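Local coordinates for protein putative hydrolase (Campylobacter jejuni, PDB 3D6L) that is a hexameric hot dog fold thioesterase that probably hydrolyses the thioester bond of long-chain fatty acyl-CoA substrates, at residues I124-E127 with L128-H132. Sequence-based numbering, arbitrary orientation.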
ATOM      1  N   ILE A 124       2.998   2.898  35.551  1.00 30.37           N
ATOM      2  CA  ILE A 124       4.312   2.347  35.224  1.00 29.93           C
ATOM      3  C   ILE A 124       4.996   1.841  36.498  1.00 30.01           C
ATOM      4  O   ILE A 124       5.012   2.535  37.524  1.00 29.80           O
ATOM      5  CB  ILE A 124       5.209   3.398  34.513  1.00 29.62           C
ATOM      6  CG1 ILE A 124       4.512   3.938  33.259  1.00 29.05           C
ATOM      7  CG2 ILE A 124       6.579   2.803  34.169  1.00 29.10           C
ATOM      8  CD1 ILE A 124       5.044   5.257  32.759  1.00 26.53           C
ATOM      9  N   SER A 125       5.554   0.632  36.419  1.00 29.98           N
ATOM     10  CA  SER A 125       6.219   0.003  37.556  1.00 30.01           C
ATOM     11  C   SER A 125       7.484   0.758  37.936  1.00 30.16           C
ATOM     12  O   SER A 125       8.282   1.110  37.067  1.00 30.16           O
ATOM     13  CB  SER A 125       6.553  -1.459  37.250  1.00 30.04           C
ATOM     14  OG  SER A 125       7.752  -1.565  36.509  1.00 29.31           O
ATOM     15  N   GLU A 126       7.657   0.996  39.234  1.00 30.31           N
ATOM     16  CA  GLU A 126       8.823   1.721  39.751  1.00 31.15           C
ATOM     17  C   GLU A 126      10.162   1.034  39.418  1.00 30.46           C
ATOM     18  O   GLU A 126      11.198   1.697  39.313  1.00 30.25           O
ATOM     19  CB  GLU A 126       8.682   2.041  41.266  1.00 31.15           C
ATOM     20  CG  GLU A 126       7.689   1.141  42.051  1.00 32.66           C
ATOM     21  CD  GLU A 126       7.732   1.330  43.580  1.00 33.30           C
ATOM     22  OE1 GLU A 126       7.230   2.373  44.078  1.00 36.25           O
ATOM     23  OE2 GLU A 126       8.247   0.420  44.289  1.00 35.13           O
ATOM     24  N   GLU A 127      10.121  -0.285  39.225  1.00 30.19           N
ATOM     25  CA  GLU A 127      11.306  -1.055  38.851  1.00 30.08           C
ATOM     26  C   GLU A 127      11.848  -0.683  37.471  1.00 29.42           C
ATOM     27  O   GLU A 127      13.050  -0.502  37.305  1.00 29.21           O
ATOM     28  CB  GLU A 127      11.023  -2.553  38.904  1.00 30.07           C
ATOM     29  CG  GLU A 127      12.237  -3.410  38.524  1.00 30.72           C
ATOM     30  CD  GLU A 127      11.942  -4.895  38.569  1.00 31.47           C
ATOM     31  OE1 GLU A 127      11.426  -5.367  39.613  1.00 34.37           O
ATOM     32  OE2 GLU A 127      12.238  -5.598  37.573  1.00 32.44           O
ATOM     33  N   LEU A 128      10.957  -0.587  36.487  1.00 29.07           N
ATOM     34  CA  LEU A 128      11.344  -0.234  35.127  1.00 28.79           C
ATOM     35  C   LEU A 128      11.812   1.211  35.059  1.00 29.05           C
ATOM     36  O   LEU A 128      12.715   1.540  34.286  1.00 28.88           O
ATOM     37  CB  LEU A 128      10.193  -0.471  34.152  1.00 28.64           C
ATOM     38  CG  LEU A 128       9.709  -1.910  33.952  1.00 28.18           C
ATOM     39  CD1 LEU A 128       8.509  -1.912  33.027  1.00 28.17           C
ATOM     40  CD2 LEU A 128      10.804  -2.830  33.423  1.00 27.84           C
ATOM     41  N   LYS A 129      11.197   2.066  35.874  1.00 29.38           N
ATOM     42  CA  LYS A 129      11.659   3.441  36.041  1.00 29.71           C
ATOM     43  C   LYS A 129      13.068   3.468  36.616  1.00 30.27           C
ATOM     44  O   LYS A 129      13.904   4.231  36.136  1.00 30.71           O
ATOM     45  CB  LYS A 129      10.718   4.244  36.939  1.00 29.51           C
ATOM     46  CG  LYS A 129       9.369   4.544  36.333  1.00 28.75           C
ATOM     47  CD  LYS A 129       8.703   5.664  37.099  1.00 28.94           C
ATOM     48  CE  LYS A 129       7.192   5.576  37.020  1.00 29.23           C
ATOM     49  NZ  LYS A 129       6.557   6.578  37.916  1.00 29.06           N
ATOM     50  N   ARG A 130      13.328   2.633  37.629  1.00 30.63           N
ATOM     51  CA  ARG A 130      14.651   2.552  38.264  1.00 30.80           C
ATOM     52  C   ARG A 130      15.748   2.110  37.297  1.00 31.45           C
ATOM     53  O   ARG A 130      16.826   2.701  37.280  1.00 31.68           O
ATOM     54  CB  ARG A 130      14.639   1.639  39.496  1.00 30.89           C
ATOM     55  CG  ARG A 130      14.187   2.319  40.790  1.00 30.94           C
ATOM     56  CD  ARG A 130      14.542   1.498  42.041  1.00 29.79           C
ATOM     57  NE  ARG A 130      14.025   0.129  41.980  1.00 28.39           N
ATOM     58  CZ  ARG A 130      12.797  -0.247  42.336  1.00 27.30           C
ATOM     59  NH1 ARG A 130      11.925   0.640  42.797  1.00 26.11           N
ATOM     60  NH2 ARG A 130      12.440  -1.523  42.228  1.00 26.76           N
ATOM     61  N   ILE A 131      15.474   1.082  36.491  1.00 32.04           N
ATOM     62  CA  ILE A 131      16.478   0.574  35.547  1.00 32.81           C
ATOM     63  C   ILE A 131      16.666   1.459  34.310  1.00 33.13           C
ATOM     64  O   ILE A 131      17.535   1.184  33.475  1.00 33.16           O
ATOM     65  CB  ILE A 131      16.249  -0.915  35.129  1.00 32.82           C
ATOM     66  CG1 ILE A 131      14.880  -1.121  34.486  1.00 33.00           C
ATOM     67  CG2 ILE A 131      16.434  -1.838  36.322  1.00 32.96           C
ATOM     68  CD1 ILE A 131      14.690  -2.504  33.889  1.00 32.95           C
ATOM     69  N   HIS A 132      15.852   2.509  34.200  1.00 33.72           N
ATOM     70  CA  HIS A 132      15.956   3.476  33.101  1.00 34.16           C
ATOM     71  C   HIS A 132      16.372   4.878  33.576  1.00 34.28           C
ATOM     72  O   HIS A 132      16.318   5.848  32.816  1.00 34.45           O
ATOM     73  CB  HIS A 132      14.650   3.520  32.290  1.00 34.14           C
ATOM     74  CG  HIS A 132      14.449   2.324  31.410  1.00 34.97           C
ATOM     75  ND1 HIS A 132      13.581   1.300  31.728  1.00 35.67           N
ATOM     76  CD2 HIS A 132      15.018   1.980  30.229  1.00 35.48           C
ATOM     77  CE1 HIS A 132      13.621   0.379  30.781  1.00 35.55           C
ATOM     78  NE2 HIS A 132      14.483   0.769  29.858  1.00 35.97           N
TER
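Ser125 is the N-cap of the short C-terminal helix 126-130, and its side chain meets Leu128 across the first turn. Its OG, placed between its own backbone N and carbonyl carbon (chi1 82°), accepts a weak capping bond from Leu128 N at 3.4 Å. Ser125 O accepts a hydrogen bond from Lys129 N at 3.3 Å. The same i to i+4 pattern continues with Arg130 N to Glu126 O (2.9 Å) and Ile131 N to Glu127 O (3.0 Å). After Ile131, His132 ND1 donates to Leu128 O at 2.7 Å, with the acceptor close to the ring plane. A bend at chi3 of Arg130 (-55°) turns the guanidinium back over the helix start, with Glu126 O and Glu127 CA over one face, toward its rim. Glu126 OE2 lies in plane at the edge, 4.0 Å from Arg130 NH1, a long salt bridge. On the side facing strand 68-78, Lys129 runs extended across Ile124, its CE 3.9 Å from Ile124 CB, and Lys129 NZ hydrogen-bonds to Gly79 O, just after that strand. The short helix is thus held by backbone bonds, with His132 adding a side-chain bond and the long Glu126-Arg130 pair probably little, whereas Ile124 and Lys129 join it to the sheet.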